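Long-range contacts in spartin (Homo sapiens, PDB 4U7I), which delivers lipid droplets to autophagosomes, transfers lipids for droplet degradation, and binds the ESCRT-III protein IST1 through its MIT domain, the part in this chain: residues A[18-23]-A[40-45]; A[53-58]-A[67-72]; A[45-50]-A[77-82]; A[35-40]-A[87-92]. One frame throughout, in Å; residues are numbered along the deposited sequence.

Contact 1. Residues A[18-23]-A[40-45]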
loop_
_atom_site.group_PDB
_atom_site.type_symbol
_atom_site.label_atom_id
_atom_site.label_comp_id
_atom_site.label_asym_id
_atom_site.label_seq_id
_atom_site.Cartn_x
_atom_site.Cartn_y
_atom_site.Cartn_z
ATOM N N PHE A 18 4.558 1.266 2.053
ATOM C CA PHE A 18 5.465 0.998 0.932
ATOM C C PHE A 18 6.577 0.067 1.365
ATOM O O PHE A 18 6.950 -0.862 0.643
ATOM C CB PHE A 18 6.079 2.278 0.382
ATOM C CG PHE A 18 6.967 2.039 -0.793
ATOM C CD1 PHE A 18 6.448 2.002 -2.069
ATOM C CD2 PHE A 18 8.327 1.833 -0.615
ATOM C CE1 PHE A 18 7.271 1.771 -3.162
ATOM C CE2 PHE A 18 9.151 1.596 -1.691
ATOM C CZ PHE A 18 8.623 1.563 -2.963
ATOM N N LEU A 19 7.122 0.331 2.545
ATOM C CA LEU A 19 8.189 -0.503 3.086
ATOM C C LEU A 19 7.767 -1.982 3.105
ATOM O O LEU A 19 8.473 -2.857 2.602
ATOM C CB LEU A 19 8.560 -0.018 4.493
ATOM C CG LEU A 19 9.738 -0.694 5.195
ATOM C CD1 LEU A 19 10.329 0.267 6.219
ATOM C CD2 LEU A 19 9.311 -1.986 5.891
ATOM N N PHE A 20 6.595 -2.258 3.661
ATOM C CA PHE A 20 6.159 -3.652 3.808
ATOM C C PHE A 20 5.673 -4.276 2.510
ATOM O O PHE A 20 5.951 -5.451 2.243
ATOM C CB PHE A 20 5.079 -3.757 4.891
ATOM C CG PHE A 20 5.640 -3.720 6.263
ATOM C CD1 PHE A 20 6.306 -4.823 6.765
ATOM C CD2 PHE A 20 5.574 -2.573 7.040
ATOM C CE1 PHE A 20 6.857 -4.811 8.017
ATOM C CE2 PHE A 20 6.129 -2.551 8.306
ATOM C CZ PHE A 20 6.774 -3.670 8.796
ATOM N N VAL A 21 4.994 -3.507 1.668
ATOM C CA VAL A 21 4.527 -4.072 0.406
ATOM C C VAL A 21 5.730 -4.357 -0.498
ATOM O O VAL A 21 5.773 -5.380 -1.181
ATOM C CB VAL A 21 3.520 -3.155 -0.282
ATOM C CG1 VAL A 21 3.171 -3.708 -1.647
ATOM C CG2 VAL A 21 2.274 -3.044 0.584
ATOM N N ASN A 22 6.744 -3.500 -0.440
ATOM C CA ASN A 22 7.971 -3.743 -1.192
ATOM C C ASN A 22 8.681 -5.003 -0.700
ATOM O O ASN A 22 9.154 -5.810 -1.510
ATOM C CB ASN A 22 8.906 -2.533 -1.098
ATOM C CG ASN A 22 10.201 -2.734 -1.860
ATOM O OD1 ASN A 22 10.200 -2.821 -3.089
ATOM N ND2 ASN A 22 11.314 -2.802 -1.138
ATOM N N LYS A 23 8.770 -5.175 0.622
ATOM C CA LYS A 23 9.355 -6.404 1.168
ATOM C C LYS A 23 8.540 -7.610 0.703
ATOM O O LYS A 23 9.090 -8.648 0.308
ATOM C CB LYS A 23 9.410 -6.365 2.693
ATOM C CG LYS A 23 10.437 -5.406 3.244
ATOM C CD LYS A 23 10.379 -5.366 4.769
ATOM C CE LYS A 23 10.602 -6.732 5.385
ATOM N NZ LYS A 23 11.990 -7.209 5.139
ATOM N N TYR A 40 2.744 -8.673 3.344
ATOM C CA TYR A 40 1.554 -8.131 2.715
ATOM C C TYR A 40 0.505 -7.787 3.769
ATOM O O TYR A 40 -0.131 -6.730 3.694
ATOM C CB TYR A 40 0.966 -9.110 1.689
ATOM C CG TYR A 40 1.734 -9.264 0.383
ATOM C CD1 TYR A 40 2.492 -8.223 -0.151
ATOM C CD2 TYR A 40 1.682 -10.462 -0.324
ATOM C CE1 TYR A 40 3.172 -8.379 -1.365
ATOM C CE2 TYR A 40 2.377 -10.627 -1.518
ATOM C CZ TYR A 40 3.117 -9.593 -2.029
ATOM O OH TYR A 40 3.794 -9.774 -3.223
ATOM N N LYS A 41 0.307 -8.677 4.741
ATOM C CA LYS A 41 -0.689 -8.414 5.773
ATOM C C LYS A 41 -0.292 -7.195 6.594
ATOM O O LYS A 41 -1.150 -6.403 6.984
ATOM C CB LYS A 41 -0.883 -9.634 6.674
ATOM C CG LYS A 41 -1.673 -10.746 5.998
ATOM C CD LYS A 41 -1.940 -11.914 6.927
ATOM C CE LYS A 41 -0.692 -12.708 7.175
ATOM N N GLN A 42 1.001 -7.028 6.855
ATOM C CA GLN A 42 1.426 -5.846 7.593
ATOM C C GLN A 42 1.183 -4.611 6.747
ATOM O O GLN A 42 0.731 -3.587 7.255
ATOM C CB GLN A 42 2.896 -5.939 8.009
ATOM C CG GLN A 42 3.148 -7.059 8.990
ATOM C CD GLN A 42 4.570 -7.084 9.476
ATOM O OE1 GLN A 42 5.007 -6.176 10.189
ATOM N NE2 GLN A 42 5.312 -8.121 9.086
ATOM N N GLY A 43 1.448 -4.715 5.447
ATOM C CA GLY A 43 1.233 -3.588 4.559
ATOM C C GLY A 43 -0.235 -3.185 4.528
ATOM O O GLY A 43 -0.562 -2.000 4.573
ATOM N N ILE A 44 -1.122 -4.176 4.467
ATOM C CA ILE A 44 -2.565 -3.919 4.472
ATOM C C ILE A 44 -2.975 -3.095 5.694
ATOM O O ILE A 44 -3.766 -2.161 5.570
ATOM C CB ILE A 44 -3.363 -5.246 4.414
ATOM C CG1 ILE A 44 -3.263 -5.831 3.005
ATOM C CG2 ILE A 44 -4.818 -5.019 4.779
ATOM C CD1 ILE A 44 -3.852 -7.224 2.846
ATOM N N GLY A 45 -2.414 -3.411 6.860
ATOM C CA GLY A 45 -2.742 -2.686 8.077
ATOM C C GLY A 45 -2.411 -1.209 7.943
ATOM O O GLY A 45 -3.219 -0.338 8.282
#

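Contact 2. Residues A[53-58]-A[67-72]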
loop_
_atom_site.group_PDB
_atom_site.type_symbol
_atom_site.label_atom_id
_atom_site.label_comp_id
_atom_site.label_asym_id
_atom_site.label_seq_id
_atom_site.Cartn_x
_atom_site.Cartn_y
_atom_site.Cartn_z
ATOM N N ILE A 53 -8.246 8.131 7.012
ATOM C CA ILE A 53 -8.229 9.508 7.501
ATOM C C ILE A 53 -9.064 10.430 6.607
ATOM O O ILE A 53 -8.817 10.522 5.412
ATOM C CB ILE A 53 -6.786 10.050 7.588
ATOM C CG1 ILE A 53 -5.916 9.112 8.435
ATOM C CG2 ILE A 53 -6.791 11.483 8.109
ATOM C CD1 ILE A 53 -6.447 8.894 9.833
ATOM N N SER A 54 -10.066 11.084 7.189
ATOM C CA SER A 54 -10.911 12.027 6.453
ATOM C C SER A 54 -10.035 13.121 5.851
ATOM O O SER A 54 -9.210 13.699 6.553
ATOM C CB SER A 54 -11.982 12.626 7.377
ATOM O OG SER A 54 -12.775 13.598 6.706
ATOM N N SER A 55 -10.188 13.386 4.553
ATOM C CA SER A 55 -9.286 14.323 3.882
ATOM C C SER A 55 -9.965 15.218 2.840
ATOM O O SER A 55 -9.287 15.846 2.030
ATOM C CB SER A 55 -8.132 13.558 3.223
ATOM O OG SER A 55 -8.612 12.563 2.327
ATOM N N LYS A 56 -11.294 15.282 2.868
ATOM C CA LYS A 56 -12.041 16.150 1.948
ATOM C C LYS A 56 -12.892 17.223 2.632
ATOM O O LYS A 56 -13.795 17.786 2.012
ATOM C CB LYS A 56 -12.953 15.305 1.065
ATOM C CG LYS A 56 -12.245 14.561 -0.027
ATOM C CD LYS A 56 -13.251 13.878 -0.940
ATOM C CE LYS A 56 -14.270 13.083 -0.147
ATOM N NZ LYS A 56 -14.988 12.102 -0.998
ATOM N N GLU A 57 -12.619 17.512 3.898
ATOM C CA GLU A 57 -13.436 18.480 4.625
ATOM C C GLU A 57 -13.009 19.926 4.338
ATOM O O GLU A 57 -12.011 20.169 3.655
ATOM C CB GLU A 57 -13.387 18.187 6.120
ATOM C CG GLU A 57 -13.863 16.779 6.470
ATOM C CD GLU A 57 -13.654 16.438 7.932
ATOM O OE1 GLU A 57 -13.469 17.378 8.734
ATOM O OE2 GLU A 57 -13.667 15.234 8.275
ATOM N N SER A 58 -13.776 20.874 4.866
ATOM C CA SER A 58 -13.607 22.288 4.547
ATOM C C SER A 58 -12.221 22.821 4.901
ATOM O O SER A 58 -11.648 23.612 4.154
ATOM C CB SER A 58 -14.679 23.124 5.260
ATOM N N SER A 67 -1.477 16.858 -1.236
ATOM C CA SER A 67 -0.472 15.814 -1.267
ATOM C C SER A 67 -0.955 14.587 -0.495
ATOM O O SER A 67 -0.719 13.445 -0.903
ATOM C CB SER A 67 0.846 16.332 -0.687
ATOM O OG SER A 67 1.842 15.330 -0.728
ATOM N N ALA A 68 -1.649 14.823 0.612
ATOM C CA ALA A 68 -2.156 13.727 1.437
ATOM C C ALA A 68 -3.229 12.946 0.688
ATOM O O ALA A 68 -3.254 11.714 0.710
ATOM C CB ALA A 68 -2.708 14.262 2.751
ATOM N N ARG A 69 -4.118 13.666 0.015
ATOM C CA ARG A 69 -5.143 12.984 -0.767
ATOM C C ARG A 69 -4.484 12.112 -1.826
ATOM O O ARG A 69 -4.903 10.975 -2.049
ATOM C CB ARG A 69 -6.106 13.992 -1.413
ATOM C CG ARG A 69 -7.076 14.608 -0.408
ATOM C CD ARG A 69 -8.124 15.505 -1.077
ATOM N NE ARG A 69 -7.601 16.788 -1.543
ATOM C CZ ARG A 69 -7.571 17.892 -0.802
ATOM N NH1 ARG A 69 -8.045 17.872 0.439
ATOM N NH2 ARG A 69 -7.082 19.023 -1.300
ATOM N N GLN A 70 -3.444 12.625 -2.472
ATOM C CA GLN A 70 -2.810 11.854 -3.552
ATOM C C GLN A 70 -2.117 10.621 -2.980
ATOM O O GLN A 70 -2.080 9.552 -3.609
ATOM C CB GLN A 70 -1.831 12.730 -4.340
ATOM C CG GLN A 70 -2.542 13.875 -5.075
ATOM C CD GLN A 70 -1.729 14.466 -6.205
ATOM O OE1 GLN A 70 -0.576 14.093 -6.417
ATOM N NE2 GLN A 70 -2.333 15.392 -6.947
ATOM N N MET A 71 -1.581 10.755 -1.777
ATOM C CA MET A 71 -1.024 9.594 -1.098
ATOM C C MET A 71 -2.098 8.545 -0.867
ATOM O O MET A 71 -1.859 7.347 -1.036
ATOM C CB MET A 71 -0.395 9.995 0.232
ATOM C CG MET A 71 0.929 10.698 0.072
ATOM S SD MET A 71 1.699 10.961 1.682
ATOM C CE MET A 71 3.253 11.692 1.183
ATOM N N GLN A 72 -3.287 8.993 -0.472
ATOM C CA GLN A 72 -4.360 8.051 -0.204
ATOM C C GLN A 72 -4.846 7.403 -1.491
ATOM O O GLN A 72 -5.236 6.232 -1.483
ATOM C CB GLN A 72 -5.513 8.740 0.510
ATOM C CG GLN A 72 -5.173 9.157 1.936
ATOM C CD GLN A 72 -6.285 9.976 2.551
ATOM O OE1 GLN A 72 -6.779 10.915 1.932
ATOM N NE2 GLN A 72 -6.697 9.620 3.763
#

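Contact 3. Residues A[45-50]-A[77-82]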
loop_
_atom_site.group_PDB
_atom_site.type_symbol
_atom_site.label_atom_id
_atom_site.label_comp_id
_atom_site.label_asym_id
_atom_site.label_seq_id
_atom_site.Cartn_x
_atom_site.Cartn_y
_atom_site.Cartn_z
ATOM N N GLY A 45 -2.414 -3.411 6.860
ATOM C CA GLY A 45 -2.742 -2.686 8.077
ATOM C C GLY A 45 -2.411 -1.209 7.943
ATOM O O GLY A 45 -3.219 -0.338 8.282
ATOM N N HIS A 46 -1.215 -0.924 7.442
ATOM C CA HIS A 46 -0.800 0.462 7.260
ATOM C C HIS A 46 -1.620 1.150 6.179
ATOM O O HIS A 46 -1.981 2.322 6.333
ATOM C CB HIS A 46 0.687 0.530 6.927
ATOM C CG HIS A 46 1.552 -0.045 8.003
ATOM N ND1 HIS A 46 1.656 0.530 9.250
ATOM C CD2 HIS A 46 2.323 -1.154 8.034
ATOM C CE1 HIS A 46 2.462 -0.197 10.001
ATOM N NE2 HIS A 46 2.880 -1.226 9.289
ATOM N N LEU A 47 -1.916 0.443 5.088
ATOM C CA LEU A 47 -2.689 1.057 4.001
ATOM C C LEU A 47 -4.067 1.455 4.517
ATOM O O LEU A 47 -4.547 2.571 4.277
ATOM C CB LEU A 47 -2.843 0.111 2.797
ATOM C CG LEU A 47 -1.543 -0.193 2.047
ATOM C CD1 LEU A 47 -1.713 -1.433 1.209
ATOM C CD2 LEU A 47 -1.173 0.990 1.171
ATOM N N LEU A 48 -4.705 0.534 5.227
ATOM C CA LEU A 48 -6.048 0.783 5.743
ATOM C C LEU A 48 -6.083 2.015 6.630
ATOM O O LEU A 48 -7.004 2.825 6.542
ATOM C CB LEU A 48 -6.562 -0.425 6.525
ATOM C CG LEU A 48 -7.001 -1.651 5.724
ATOM C CD1 LEU A 48 -7.230 -2.807 6.685
ATOM C CD2 LEU A 48 -8.258 -1.365 4.896
ATOM N N ARG A 49 -5.075 2.163 7.481
ATOM C CA ARG A 49 -5.063 3.291 8.401
ATOM C C ARG A 49 -4.933 4.615 7.659
ATOM O O ARG A 49 -5.641 5.574 7.965
ATOM C CB ARG A 49 -3.924 3.158 9.405
ATOM C CG ARG A 49 -3.900 4.294 10.418
ATOM C CD ARG A 49 -2.869 4.047 11.497
ATOM N NE ARG A 49 -1.510 4.076 10.962
ATOM C CZ ARG A 49 -0.805 2.994 10.649
ATOM N NH1 ARG A 49 -1.326 1.786 10.817
ATOM N NH2 ARG A 49 0.427 3.120 10.174
ATOM N N GLY A 50 -4.007 4.670 6.711
ATOM C CA GLY A 50 -3.773 5.883 5.939
ATOM C C GLY A 50 -5.006 6.285 5.149
ATOM O O GLY A 50 -5.342 7.463 5.054
ATOM N N GLU A 77 -5.126 2.134 -4.390
ATOM C CA GLU A 77 -4.810 1.311 -5.549
ATOM C C GLU A 77 -3.961 0.116 -5.128
ATOM O O GLU A 77 -4.192 -1.020 -5.541
ATOM C CB GLU A 77 -4.082 2.141 -6.597
ATOM C CG GLU A 77 -3.632 1.368 -7.810
ATOM C CD GLU A 77 -3.236 2.286 -8.948
ATOM O OE1 GLU A 77 -3.602 3.481 -8.892
ATOM O OE2 GLU A 77 -2.560 1.818 -9.888
ATOM N N THR A 78 -2.967 0.381 -4.296
ATOM C CA THR A 78 -2.082 -0.672 -3.847
ATOM C C THR A 78 -2.803 -1.632 -2.921
ATOM O O THR A 78 -2.577 -2.843 -2.979
ATOM C CB THR A 78 -0.852 -0.067 -3.164
ATOM O OG1 THR A 78 -0.026 0.497 -4.182
ATOM C CG2 THR A 78 -0.063 -1.118 -2.402
ATOM N N LEU A 79 -3.695 -1.108 -2.088
ATOM C CA LEU A 79 -4.453 -1.974 -1.188
ATOM C C LEU A 79 -5.241 -3.008 -1.996
ATOM O O LEU A 79 -5.293 -4.186 -1.629
ATOM C CB LEU A 79 -5.393 -1.153 -0.305
ATOM C CG LEU A 79 -6.391 -1.936 0.553
ATOM C CD1 LEU A 79 -5.687 -2.831 1.562
ATOM C CD2 LEU A 79 -7.343 -0.995 1.268
ATOM N N GLN A 80 -5.837 -2.575 -3.102
ATOM C CA GLN A 80 -6.538 -3.502 -3.988
ATOM C C GLN A 80 -5.593 -4.585 -4.503
ATOM O O GLN A 80 -5.902 -5.772 -4.435
ATOM C CB GLN A 80 -7.161 -2.769 -5.175
ATOM C CG GLN A 80 -8.184 -1.727 -4.799
ATOM C CD GLN A 80 -8.609 -0.904 -6.001
ATOM O OE1 GLN A 80 -8.410 -1.311 -7.149
ATOM N NE2 GLN A 80 -9.185 0.264 -5.743
ATOM N N ASN A 81 -4.436 -4.174 -5.005
ATOM C CA ASN A 81 -3.469 -5.138 -5.548
ATOM C C ASN A 81 -2.930 -6.114 -4.502
ATOM O O ASN A 81 -2.806 -7.314 -4.780
ATOM C CB ASN A 81 -2.303 -4.409 -6.209
ATOM C CG ASN A 81 -2.738 -3.600 -7.416
ATOM O OD1 ASN A 81 -3.740 -3.919 -8.056
ATOM N ND2 ASN A 81 -1.999 -2.544 -7.725
ATOM N N VAL A 82 -2.605 -5.607 -3.313
ATOM C CA VAL A 82 -2.083 -6.467 -2.239
ATOM C C VAL A 82 -3.148 -7.459 -1.787
ATOM O O VAL A 82 -2.869 -8.649 -1.565
ATOM C CB VAL A 82 -1.598 -5.645 -1.019
ATOM C CG1 VAL A 82 -1.140 -6.564 0.110
ATOM C CG2 VAL A 82 -0.455 -4.720 -1.422
#

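Contact 4. Residues A[35-40]-A[87-92]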
loop_
_atom_site.group_PDB
_atom_site.type_symbol
_atom_site.label_atom_id
_atom_site.label_comp_id
_atom_site.label_asym_id
_atom_site.label_seq_id
_atom_site.Cartn_x
_atom_site.Cartn_y
_atom_site.Cartn_z
ATOM N N GLU A 35 6.726 -15.778 3.741
ATOM C CA GLU A 35 7.265 -14.474 4.107
ATOM C C GLU A 35 6.471 -13.375 3.438
ATOM O O GLU A 35 6.151 -12.356 4.055
ATOM C CB GLU A 35 8.733 -14.354 3.705
ATOM C CG GLU A 35 9.702 -14.294 4.853
ATOM C CD GLU A 35 11.103 -13.960 4.388
ATOM O OE1 GLU A 35 11.713 -14.809 3.706
ATOM O OE2 GLU A 35 11.584 -12.843 4.684
ATOM N N ALA A 36 6.157 -13.580 2.165
ATOM C CA ALA A 36 5.422 -12.579 1.421
ATOM C C ALA A 36 4.077 -12.298 2.078
ATOM O O ALA A 36 3.717 -11.135 2.281
ATOM C CB ALA A 36 5.233 -13.021 -0.014
ATOM N N LYS A 37 3.349 -13.348 2.445
ATOM C CA LYS A 37 2.017 -13.161 3.019
ATOM C C LYS A 37 2.115 -12.338 4.290
ATOM O O LYS A 37 1.263 -11.489 4.556
ATOM C CB LYS A 37 1.348 -14.516 3.309
ATOM C CG LYS A 37 0.957 -15.283 2.052
ATOM C CD LYS A 37 0.074 -16.488 2.357
ATOM C CE LYS A 37 0.874 -17.666 2.859
ATOM N NZ LYS A 37 0.106 -18.948 2.760
ATOM N N ASN A 38 3.172 -12.587 5.058
ATOM C CA ASN A 38 3.427 -11.856 6.299
ATOM C C ASN A 38 3.560 -10.354 6.061
ATOM O O ASN A 38 2.905 -9.546 6.717
ATOM C CB ASN A 38 4.694 -12.367 6.970
ATOM C CG ASN A 38 5.022 -11.609 8.240
ATOM O OD1 ASN A 38 4.127 -11.185 8.969
ATOM N ND2 ASN A 38 6.310 -11.427 8.507
ATOM N N TYR A 39 4.422 -9.984 5.127
ATOM C CA TYR A 39 4.646 -8.572 4.839
ATOM C C TYR A 39 3.421 -7.942 4.227
ATOM O O TYR A 39 3.081 -6.806 4.551
ATOM C CB TYR A 39 5.851 -8.398 3.930
ATOM C CG TYR A 39 7.102 -8.989 4.528
ATOM C CD1 TYR A 39 7.397 -8.829 5.871
ATOM C CD2 TYR A 39 7.974 -9.727 3.752
ATOM C CE1 TYR A 39 8.542 -9.389 6.416
ATOM C CE2 TYR A 39 9.117 -10.278 4.280
ATOM C CZ TYR A 39 9.397 -10.114 5.608
ATOM O OH TYR A 39 10.542 -10.692 6.113
ATOM N N TYR A 40 2.744 -8.673 3.344
ATOM C CA TYR A 40 1.554 -8.131 2.715
ATOM C C TYR A 40 0.505 -7.787 3.769
ATOM O O TYR A 40 -0.131 -6.730 3.694
ATOM C CB TYR A 40 0.966 -9.110 1.689
ATOM C CG TYR A 40 1.734 -9.264 0.383
ATOM C CD1 TYR A 40 2.492 -8.223 -0.151
ATOM C CD2 TYR A 40 1.682 -10.462 -0.324
ATOM C CE1 TYR A 40 3.172 -8.379 -1.365
ATOM C CE2 TYR A 40 2.377 -10.627 -1.518
ATOM C CZ TYR A 40 3.117 -9.593 -2.029
ATOM O OH TYR A 40 3.794 -9.774 -3.223
ATOM N N GLU A 87 -4.918 -13.024 -1.374
ATOM C CA GLU A 87 -5.948 -14.046 -1.446
ATOM C C GLU A 87 -5.475 -15.162 -2.368
ATOM O O GLU A 87 -5.712 -16.342 -2.112
ATOM C CB GLU A 87 -7.273 -13.460 -1.924
ATOM C CG GLU A 87 -8.381 -14.493 -1.950
ATOM C CD GLU A 87 -9.736 -13.920 -2.282
ATOM O OE1 GLU A 87 -9.859 -12.682 -2.380
ATOM O OE2 GLU A 87 -10.684 -14.721 -2.447
ATOM N N ILE A 88 -4.764 -14.778 -3.422
ATOM C CA ILE A 88 -4.227 -15.745 -4.366
ATOM C C ILE A 88 -3.215 -16.665 -3.685
ATOM O O ILE A 88 -3.254 -17.888 -3.858
ATOM C CB ILE A 88 -3.586 -15.029 -5.571
ATOM C CG1 ILE A 88 -4.686 -14.545 -6.532
ATOM C CG2 ILE A 88 -2.617 -15.948 -6.301
ATOM C CD1 ILE A 88 -5.254 -15.624 -7.462
ATOM N N LEU A 89 -2.324 -16.082 -2.889
ATOM C CA LEU A 89 -1.333 -16.877 -2.170
ATOM C C LEU A 89 -1.955 -17.747 -1.089
ATOM O O LEU A 89 -1.503 -18.866 -0.843
ATOM C CB LEU A 89 -0.282 -15.977 -1.530
ATOM C CG LEU A 89 0.649 -15.281 -2.516
ATOM C CD1 LEU A 89 1.559 -14.356 -1.740
ATOM C CD2 LEU A 89 1.462 -16.303 -3.305
ATOM N N GLU A 90 -2.969 -17.219 -0.419
ATOM C CA GLU A 90 -3.588 -17.949 0.678
ATOM C C GLU A 90 -4.299 -19.179 0.136
ATOM O O GLU A 90 -4.309 -20.237 0.770
ATOM C CB GLU A 90 -4.550 -17.041 1.443
ATOM C CG GLU A 90 -3.830 -16.115 2.411
ATOM C CD GLU A 90 -4.754 -15.128 3.095
ATOM O OE1 GLU A 90 -5.911 -14.987 2.648
ATOM O OE2 GLU A 90 -4.315 -14.488 4.078
ATOM N N LYS A 91 -4.865 -19.041 -1.059
ATOM C CA LYS A 91 -5.606 -20.134 -1.674
ATOM C C LYS A 91 -4.726 -21.014 -2.566
ATOM O O LYS A 91 -5.216 -21.949 -3.221
ATOM C CB LYS A 91 -6.793 -19.570 -2.453
ATOM C CG LYS A 91 -7.779 -18.870 -1.530
ATOM C CD LYS A 91 -9.076 -18.497 -2.210
ATOM C CE LYS A 91 -10.180 -18.293 -1.180
ATOM N N GLY A 92 -3.429 -20.719 -2.571
ATOM C CA GLY A 92 -2.438 -21.541 -3.247
ATOM C C GLY A 92 -2.613 -21.568 -4.747
ATOM O O GLY A 92 -2.447 -22.613 -5.391
#

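Contact 1. Residues A[18-23]-A[40-45]
Phe-20 and Gly-43 mark the point where helix 5-29 and helix 33-51 of the MIT three-helix bundle come together, their CA atoms 5.0 Å apart. The two short segments run antiparallel, with 157° between their directions and 7.7 Å between their axes. Glycine makes that closeness possible: Gly-43, without a side chain, lets Val-21 CG2 pack on its CA at 4.1 Å. Phe-20 packs on the same glycine, its CB 3.8 Å from Gly-43 N.

Beyond CB, the Phe-20 ring is sandwiched. Leu-19 CD2, from its own helix, sits over the centre of one face; Gln-42 CB comes over the opposite face, nearer the rim, in a CH-pi contact 4.0 Å from the centroid. With CG anti to the carbonyl carbon (chi1 -65°) and the chain extended beyond it, Gln-42 runs on past the rim on that same side, its amide plane tilted 43° against the ring. Gln-42 OE1 comes 3.2 Å from Phe-20 CE1. One turn further along helix 33-51, the His-46 ring also meets Phe-20, nearly parallel to it.

On the other flank Val-21 and Tyr-40 both touch the bound peptide, and the Tyr-40 hydroxyl is hydrogen-bonded to Asp-28. The Tyr-40 ring turns its edge to the backbone of helix 5-29, with CE1 4.0 Å from Val-21 O.

Contact 2. Residues A[53-58]-A[67-72]
The guanidinium of Arg-69 meets Ser-55 with its edge: Ser-55 O lies in the plane of the group and accepts a hydrogen bond from NH1 at 2.9 Å, almost in line with the C=O bond. A bend at chi3 (-73°) folds the arginine back to this carbonyl, and CD and CG pass close to the same oxygen. NH1 has a second acceptor in His-60 O, further along the loop, so one nitrogen ties two points of the connection to helix 63-90.

The amide of Gln-72 also works through its edge. NE2 gives a hydrogen bond to Ile-53 O at 2.8 Å, on a lone pair of the carbonyl and only 4° out of the amide plane, while OE1 accepts one from Ser-55 OG. The separation of Ser-55 OG and Gln-72 OE1, 2.5 Å, is very short, so its exact length is doubtful. NE2 also bonds to Gly-50 O near the end of helix 33-51. Gln-72 is buried, and these partners fix which way its amide is turned.

Ile-53 and Gln-72 both pack on Ile-10 of helix 5-29. Side chains of a helix thus hold, mostly by backbone carbonyls, a loop without regular structure: the link between helix 33-51 and helix 63-90 of the MIT three-helix bundle.

Contact 3. Residues A[45-50]-A[77-82]
Leu-47 meets Leu-79 where helix 33-51 and helix 63-90 of the MIT three-helix bundle lie antiparallel, 147° between the directions of the short segments and 9.8 Å between their axes. The whole join is apolar, with no hydrogen bond across it.

Its tight part is made by one methyl. Leu-47 holds CG anti to the carbonyl carbon (chi1 -67°) and sends CD1 straight at the backbone of helix 63-90, 3.7 Å from Leu-79 CA and 3.9 Å from Leu-79 N. Leu-79 CB and Thr-78 CG2 stand beside Leu-47 CD1, each 4.0 Å from it, and Val-82 CG2 is its more distant neighbour at 4.4 Å. The methyl of Thr-78 faces the leucine, whereas its OG1 makes a weak hydrogen bond back to Lys-74 O in its own helix. Leu-47 also packs on Ala-17 of helix 5-29, and Leu-47, Thr-78 and Val-82 all touch an aromatic side chain of the bound peptide. The inner side of this contact is therefore part of the surface that receives the peptide.

The outer side is thinner. Leu-48 is exposed and its CB does not point at helix 63-90, but the end of its side chain comes nearer; it also touches Arg-83. Leu-79 has CG anti to its backbone N (chi1 172°), which carries its own branch outward to meet Leu-48. The two leucines cross at about a right angle, methyl against methyl, with Leu-48 CD2 3.8 Å from Leu-79 CD2.

Contact 4. Residues A[35-40]-A[87-92]
Leu-89 is the first residue of 87-92 to touch helix 33-51, and it makes most of the contact. The backbones are nearest at Lys-37 and Leu-89, whose CA atoms are 7.2 Å apart. Buried, with CG anti to the carbonyl carbon (chi1 -69°), Leu-89 directs CD1 into a corner formed by three side chains of 35-40. Leu-89 CD1 arrives at the edge of the Tyr-40 ring, close to the ring plane, 3.8 Å from Tyr-40 CE2; leucine and tyrosine cross at about a right angle. Ala-36 CB is a looser neighbour of Leu-89 CD1, at 4.3 Å, and Lys-37 CG closes the corner 3.9 Å from the same methyl. The lysine also lies against Leu-89 CB with its CG and CD, so its aliphatic part acts here as an apolar side chain.

One residue on, Glu-90 is exposed and continues the strip: its CG packs on Lys-37 CD at 3.9 Å. Their charged ends do not meet, as Lys-37 NZ and Glu-90 OE2 are 6.4 Å apart. The bend of Lys-37 at chi3 (-79°) turns its end away from that carboxylate, and NZ forms its salt bridge with Glu-34 instead, one helical turn back.

The helix ends at Glu-90; Gly-92 is the first residue to leave helical backbone angles. Its positive phi of 65°, with bonds back into the last turn, makes a Schellman motif; the bond from Gly-92 N to Leu-89 O is weak. The contact thus packs the closing turn of helix 63-90 against the beginning of helix 33-51 in the MIT bundle.

All four contacts belong to one MIT three-helix bundle. Contact 1 joins helix 5-29 to helix 33-51; contacts 3 and 4 join helix 33-51 to helix 63-90, and contact 2 ties the intervening loop to helix 63-90. Contacts 1 and 3, centres about 8 Å apart, share Gly-45 and meet through Val-82, packed on Val-21, Tyr-40 and Ile-44. Contact 4, its centre about 14 Å from that of contact 3, shares Tyr-40 with contact 1. The centres of contacts 2 and 4, about 29 Å apart, flank the chain's centre. In sequence, contact 4 encloses contact 3, which encloses contact 2. Contacts 1 and 3 hold helices 5-29 and 63-90 on helix 33-51; the peptide packs on all three.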